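Local atomic coordinates of putative P450-like enzyme (Streptomyces himastatinicus ATCC 53653, PDB entry 5Z9I), a protein that binds heme and probably acts as a cytochrome P450 monooxygenase in bacterial secondary metabolism, inserting one atom of molecular oxygen into a substrate. Residues A[51-56]-A[291-296]; A[287-292]-A[308-313]. The protein carries 1 engineered substitution. All blocks are in the same frame, centred on the assembly; numbering follows the deposited sequence.

Contact 1. Residues A[51-56]-A[291-296]; sequences PKVFSS and TNSEVE
At the outer edge of the mixed beta sheet of the cytochrome P450 fold, Phe54 of the short strand 54-55 faces Thr291 in an antiparallel non-hydrogen-bonded pair, and the chain leaves the strand after Thr291 but stays in touch with the segment 51-56 through Asn292 and Val295. Asn292 fastens this exit twice. Its backbone N donates to Val53 O at 2.8 Å, in the carbonyl plane, and its side-chain ND2 donates to Lys52 O at 2.9 Å in a fairly straight bond (165° at the hydrogen). The second carbonyl is met from above its plane, while Lys52 O lies nearly in the plane of the Asn292 amide. With CG turned anti to the carbonyl carbon (chi1 -72°), the amide brings ND2 to Lys52 O and OD1 against the CB of Ser55. The hydroxyl of Ser55 turns to Asp79 and to the backbone of Asp57, so that hydroxyl is held by residues outside the sheet.

Apolar side chains fill the other part of the contact. Phe54 and Thr291 lie side by side, pointing the same way, and Thr291 CG2 sits 3.6 Å from Phe54 CE1. The Thr291 hydroxyl is engaged by Pro303 and Gln306. Val295 approaches Phe54 from the opposite direction, its CG1 3.8 Å from CZ of the ring. Val53 places CG2 over the centre of one ring face, 4.1 Å above its plane, and the same methyl meets Val295 CG2 tip to tip at a tight 3.5 Å.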
loop_
_atom_site.group_PDB
_atom_site.type_symbol
_atom_site.label_atom_id
_atom_site.label_comp_id
_atom_site.label_asym_id
_atom_site.label_seq_id
_atom_site.Cartn_x
_atom_site.Cartn_y
_atom_site.Cartn_z
ATOM N N PRO A 51 14.647 9.174 10.851
ATOM C CA PRO A 51 15.161 8.919 9.502
ATOM C C PRO A 51 16.656 9.217 9.347
ATOM O O PRO A 51 17.268 8.723 8.414
ATOM C CB PRO A 51 14.320 9.861 8.626
ATOM C CG PRO A 51 13.953 10.986 9.563
ATOM C CD PRO A 51 13.738 10.331 10.896
ATOM N N LYS A 52 17.234 10.001 10.248
ATOM C CA LYS A 52 18.645 10.369 10.120
ATOM C C LYS A 52 19.599 9.216 10.482
ATOM O O LYS A 52 20.716 9.166 9.988
ATOM C CB LYS A 52 18.949 11.621 10.963
ATOM C CG LYS A 52 18.161 12.849 10.464
ATOM C CD LYS A 52 18.318 14.083 11.350
ATOM C CE LYS A 52 18.997 15.200 10.553
ATOM N NZ LYS A 52 18.985 16.523 11.234
ATOM N N VAL A 53 19.170 8.287 11.328
ATOM C CA VAL A 53 19.948 7.069 11.520
ATOM C C VAL A 53 19.332 5.919 10.722
ATOM O O VAL A 53 20.058 5.093 10.162
ATOM C CB VAL A 53 20.069 6.687 13.018
ATOM C CG1 VAL A 53 18.763 6.770 13.676
ATOM C CG2 VAL A 53 20.610 5.288 13.188
ATOM N N PHE A 54 18.001 5.872 10.639
ATOM C CA PHE A 54 17.345 4.801 9.891
ATOM C C PHE A 54 16.860 5.303 8.546
ATOM O O PHE A 54 15.747 5.796 8.408
ATOM C CB PHE A 54 16.202 4.195 10.707
ATOM C CG PHE A 54 16.660 3.605 12.004
ATOM C CD1 PHE A 54 17.299 2.374 12.035
ATOM C CD2 PHE A 54 16.499 4.297 13.183
ATOM C CE1 PHE A 54 17.741 1.834 13.225
ATOM C CE2 PHE A 54 16.927 3.755 14.385
ATOM C CZ PHE A 54 17.556 2.518 14.404
ATOM N N SER A 55 17.736 5.161 7.558
ATOM C CA SER A 55 17.570 5.717 6.217
ATOM C C SER A 55 16.560 4.927 5.402
ATOM O O SER A 55 16.464 3.703 5.556
ATOM C CB SER A 55 18.926 5.732 5.502
ATOM O OG SER A 55 18.795 6.017 4.117
ATOM N N SER A 56 15.827 5.613 4.523
ATOM C CA SER A 56 14.929 4.917 3.591
ATOM C C SER A 56 15.649 4.578 2.268
ATOM O O SER A 56 15.064 4.001 1.336
ATOM C CB SER A 56 13.669 5.753 3.317
ATOM O OG SER A 56 12.760 5.753 4.435
ATOM N N THR A 291 20.652 1.217 8.240
ATOM C CA THR A 291 21.232 2.025 9.312
ATOM C C THR A 291 22.439 2.820 8.828
ATOM O O THR A 291 23.288 2.303 8.102
ATOM C CB THR A 291 21.645 1.175 10.520
ATOM O OG1 THR A 291 22.512 0.121 10.091
ATOM C CG2 THR A 291 20.424 0.591 11.198
ATOM N N ASN A 292 22.506 4.083 9.239
ATOM C CA ASN A 292 23.613 4.962 8.861
ATOM C C ASN A 292 24.759 4.885 9.859
ATOM O O ASN A 292 25.906 5.107 9.502
ATOM C CB ASN A 292 23.141 6.411 8.733
ATOM C CG ASN A 292 22.282 6.644 7.512
ATOM O OD1 ASN A 292 22.402 5.954 6.500
ATOM N ND2 ASN A 292 21.410 7.631 7.597
ATOM N N SER A 293 24.432 4.570 11.107
ATOM C CA SER A 293 25.432 4.364 12.143
ATOM C C SER A 293 25.067 3.153 12.996
ATOM O O SER A 293 23.993 2.550 12.809
ATOM C CB SER A 293 25.556 5.605 13.029
ATOM O OG SER A 293 24.431 5.738 13.885
ATOM N N GLU A 294 25.957 2.791 13.921
ATOM C CA GLU A 294 25.635 1.773 14.927
ATOM C C GLU A 294 24.526 2.259 15.852
ATOM O O GLU A 294 24.519 3.414 16.276
ATOM C CB GLU A 294 26.862 1.391 15.754
ATOM C CG GLU A 294 27.538 0.100 15.313
ATOM C CD GLU A 294 28.267 -0.598 16.451
ATOM O OE1 GLU A 294 28.035 -0.230 17.627
ATOM O OE2 GLU A 294 29.063 -1.522 16.172
ATOM N N VAL A 295 23.572 1.376 16.140
ATOM C CA VAL A 295 22.444 1.712 17.007
ATOM C C VAL A 295 22.120 0.586 17.991
ATOM O O VAL A 295 22.403 -0.586 17.728
ATOM C CB VAL A 295 21.166 1.988 16.209
ATOM C CG1 VAL A 295 20.343 3.078 16.889
ATOM C CG2 VAL A 295 21.481 2.342 14.794
ATOM N N GLU A 296 21.495 0.937 19.107
ATOM C CA GLU A 296 20.957 -0.076 19.996
ATOM C C GLU A 296 19.445 0.044 19.966
ATOM O O GLU A 296 18.890 1.084 20.317
ATOM C CB GLU A 296 21.497 0.071 21.426
#

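Contact 2. Residues A[287-292]-A[308-313]; sequences VGRATN and LLVWTG. With HEM (protoporphyrin IX containing Fe), chain B.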
loop_
_atom_site.group_PDB
_atom_site.type_symbol
_atom_site.label_atom_id
_atom_site.label_comp_id
_atom_site.label_asym_id
_atom_site.label_seq_id
_atom_site.Cartn_x
_atom_site.Cartn_y
_atom_site.Cartn_z
ATOM N N VAL A 287 8.288 -2.515 6.353
ATOM C CA VAL A 287 9.021 -1.545 5.536
ATOM C C VAL A 287 10.520 -1.606 5.811
ATOM O O VAL A 287 10.956 -1.888 6.923
ATOM C CB VAL A 287 8.516 -0.091 5.743
ATOM C CG1 VAL A 287 6.997 0.001 5.489
ATOM C CG2 VAL A 287 8.910 0.448 7.112
ATOM N N GLY A 288 11.304 -1.364 4.774
ATOM C CA GLY A 288 12.743 -1.507 4.853
ATOM C C GLY A 288 13.418 -0.226 5.279
ATOM O O GLY A 288 13.027 0.866 4.877
ATOM N N ARG A 289 14.429 -0.371 6.121
ATOM C CA ARG A 289 15.307 0.730 6.497
ATOM C C ARG A 289 16.763 0.267 6.416
ATOM O O ARG A 289 17.044 -0.939 6.476
ATOM C CB ARG A 289 14.981 1.232 7.905
ATOM C CG ARG A 289 13.624 1.949 8.030
ATOM C CD ARG A 289 13.525 3.119 7.055
ATOM N NE ARG A 289 12.371 3.963 7.316
ATOM C CZ ARG A 289 11.212 3.892 6.663
ATOM N NH1 ARG A 289 11.035 3.008 5.692
ATOM N NH2 ARG A 289 10.225 4.720 6.976
ATOM N N ALA A 290 17.682 1.219 6.273
ATOM C CA ALA A 290 19.128 0.932 6.326
ATOM C C ALA A 290 19.797 1.792 7.402
ATOM O O ALA A 290 19.539 2.982 7.480
ATOM C CB ALA A 290 19.777 1.174 4.957
ATOM N N THR A 291 20.652 1.217 8.240
ATOM C CA THR A 291 21.232 2.025 9.312
ATOM C C THR A 291 22.439 2.820 8.828
ATOM O O THR A 291 23.288 2.303 8.102
ATOM C CB THR A 291 21.645 1.175 10.520
ATOM O OG1 THR A 291 22.512 0.121 10.091
ATOM C CG2 THR A 291 20.424 0.591 11.198
ATOM N N ASN A 292 22.506 4.083 9.239
ATOM C CA ASN A 292 23.613 4.962 8.861
ATOM C C ASN A 292 24.759 4.885 9.859
ATOM O O ASN A 292 25.906 5.107 9.502
ATOM C CB ASN A 292 23.141 6.411 8.733
ATOM C CG ASN A 292 22.282 6.644 7.512
ATOM O OD1 ASN A 292 22.402 5.954 6.500
ATOM N ND2 ASN A 292 21.410 7.631 7.597
ATOM N N LEU A 308 17.457 -3.296 7.682
ATOM C CA LEU A 308 16.568 -3.572 8.804
ATOM C C LEU A 308 15.138 -3.591 8.288
ATOM O O LEU A 308 14.731 -2.702 7.551
ATOM C CB LEU A 308 16.763 -2.525 9.911
ATOM C CG LEU A 308 15.993 -2.611 11.226
ATOM C CD1 LEU A 308 16.761 -1.962 12.347
ATOM C CD2 LEU A 308 14.713 -1.889 11.057
ATOM N N LEU A 309 14.383 -4.619 8.653
ATOM C CA LEU A 309 12.977 -4.665 8.275
ATOM C C LEU A 309 12.091 -4.360 9.485
ATOM O O LEU A 309 12.165 -5.029 10.520
ATOM C CB LEU A 309 12.632 -6.023 7.674
ATOM C CG LEU A 309 13.600 -6.447 6.574
ATOM C CD1 LEU A 309 13.155 -7.766 5.958
ATOM C CD2 LEU A 309 13.767 -5.354 5.509
ATOM N N VAL A 310 11.269 -3.335 9.345
ATOM C CA VAL A 310 10.382 -2.899 10.413
ATOM C C VAL A 310 8.996 -3.502 10.166
ATOM O O VAL A 310 8.294 -3.084 9.228
ATOM C CB VAL A 310 10.271 -1.366 10.466
ATOM C CG1 VAL A 310 9.415 -0.945 11.626
ATOM C CG2 VAL A 310 11.634 -0.720 10.554
ATOM N N TRP A 311 8.621 -4.485 10.986
ATOM C CA TRP A 311 7.388 -5.250 10.767
ATOM C C TRP A 311 6.208 -4.580 11.455
ATOM O O TRP A 311 5.784 -4.965 12.558
ATOM C CB TRP A 311 7.558 -6.709 11.235
ATOM C CG TRP A 311 8.561 -7.411 10.373
ATOM C CD1 TRP A 311 9.868 -7.688 10.685
ATOM C CD2 TRP A 311 8.373 -7.850 9.022
ATOM N NE1 TRP A 311 10.490 -8.296 9.620
ATOM C CE2 TRP A 311 9.597 -8.401 8.587
ATOM C CE3 TRP A 311 7.289 -7.837 8.140
ATOM C CZ2 TRP A 311 9.760 -8.941 7.308
ATOM C CZ3 TRP A 311 7.460 -8.363 6.872
ATOM C CH2 TRP A 311 8.681 -8.912 6.471
ATOM N N THR A 312 5.694 -3.560 10.778
ATOM C CA THR A 312 4.508 -2.844 11.222
ATOM C C THR A 312 3.309 -3.771 11.465
ATOM O O THR A 312 2.490 -3.495 12.340
ATOM C CB THR A 312 4.121 -1.785 10.208
ATOM O OG1 THR A 312 3.988 -2.417 8.935
ATOM C CG2 THR A 312 5.214 -0.720 10.113
ATOM N N GLY A 313 3.212 -4.860 10.700
ATOM C CA GLY A 313 2.176 -5.869 10.927
ATOM C C GLY A 313 2.267 -6.497 12.314
ATOM O O GLY A 313 1.263 -6.608 13.023
HETATM C CHA HEM B . 3.874 5.610 1.843
HETATM C CHB HEM B . 0.836 2.241 3.136
HETATM C CHC HEM B . -2.301 3.866 -0.091
HETATM C CHD HEM B . 1.067 6.667 -1.820
HETATM C C1A HEM B . 3.272 4.605 2.508
HETATM C C2A HEM B . 3.853 3.958 3.573
HETATM C C3A HEM B . 3.005 3.002 3.917
HETATM C C4A HEM B . 1.926 3.058 3.069
HETATM C CMA HEM B . 3.145 2.015 5.017
HETATM C CAA HEM B . 5.180 4.296 4.205
HETATM C CBA HEM B . 6.358 3.453 3.764
HETATM C CGA HEM B . 7.635 3.751 4.497
HETATM O O1A HEM B . 8.683 3.345 4.080
HETATM O O2A HEM B . 7.662 4.381 5.516
HETATM C C1B HEM B . -0.296 2.420 2.350
HETATM C C2B HEM B . -1.432 1.648 2.492
HETATM C C3B HEM B . -2.309 2.091 1.597
HETATM C C4B HEM B . -1.685 3.178 0.911
HETATM C CMB HEM B . -1.603 0.532 3.451
HETATM C CAB HEM B . -3.679 1.702 1.318
HETATM C CBB HEM B . -4.393 0.937 2.070
HETATM C C1C HEM B . -1.665 4.782 -0.858
HETATM C C2C HEM B . -2.187 5.449 -1.919
HETATM C C3C HEM B . -1.211 6.222 -2.417
HETATM C C4C HEM B . -0.105 6.013 -1.640
HETATM C CMC HEM B . -3.571 5.308 -2.415
HETATM C CAC HEM B . -1.217 7.190 -3.506
HETATM C CBC HEM B . -2.275 7.623 -4.108
HETATM C C1D HEM B . 2.095 6.586 -0.931
HETATM C C2D HEM B . 3.286 7.338 -1.128
HETATM C C3D HEM B . 4.054 7.066 -0.117
HETATM C C4D HEM B . 3.331 6.135 0.703
HETATM C CMD HEM B . 3.599 8.259 -2.253
HETATM C CAD HEM B . 5.426 7.605 0.077
HETATM C CBD HEM B . 5.498 8.754 1.038
HETATM C CGD HEM B . 6.893 9.158 1.374
HETATM O O1D HEM B . 7.851 8.432 1.285
HETATM O O2D HEM B . 7.090 10.259 1.762
HETATM N NA HEM B . 2.103 4.034 2.202
HETATM N NB HEM B . -0.494 3.309 1.414
HETATM N NC HEM B . -0.409 5.132 -0.702
HETATM N ND HEM B . 2.160 5.879 0.168
HETATM FE FE HEM B . 0.887 4.728 0.849
HETATM O O HOH W 1 1.703 2.623 -0.285
#
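Val287 and Val310 cross obliquely on one face of an antiparallel strand pair, 287-291 with 308-310, and Arg289 leaves the same face, its end reaching the heme propionate. Two hydrogen-bonded pairs, Val287 with Val310 and Arg289 with Leu308, hold the strands together; in the first, Val310 N donates to Val287 O at 2.8 Å. Between them lies Gly288, whose CA rests 4.0 Å from Leu309 CD2 on the opposite face. Val287 CG2 packs on Val310 CB, while its CG1 turns to the heme propionate, 3.9 Å from HEM CBA. The CG of Arg289 passes Val310 CG2; beyond it the chain bends at chi2 (-56°), and its far end leads away from strand 308-310. There the guanidinium meets the propionate through its edge, with the carboxylate carbon in its plane. NH1 donates to HEM O1A at 2.9 Å, and NH2 to HEM O2A at 3.0 Å along an almost straight line (175°). NH1 also donates to Gly288 O at 3.0 Å, approaching from above that carbonyl's plane, which helps fix the rotation of the group. A leucine in place of Arg289 would probably deprive this propionate of its paired donors and leave its negative charge less well balanced. The matched bidentate geometry is consistent with a positive charge, steadied by a backbone carbonyl, that probably offsets the propionate's charge and helps orient that arm of the heme.

The two contacts use the two edges of strand 287-291: it pairs with 308-310 in contact 2 and with the edge strand 54-55 in contact 1, and the contact centres are 10 Å apart. Thr291 and Asn292 belong to both, and Ser55 N probably donates to Ala290 O (2.8 Å), continuing the pairing between the shared residues and the heme-binding Arg289. The segment 51-56 also flanks that arginine, with Ser55 O 3.4 Å from Arg289 CD and Ser56 OG 3.3 Å from Arg289 CZ. Contact 2 touches the heme directly, whereas the Pro51 side chain of contact 1 stays about 9 Å from it. His83, Arg87 and His345 are further hydrogen-bonding partners of the heme.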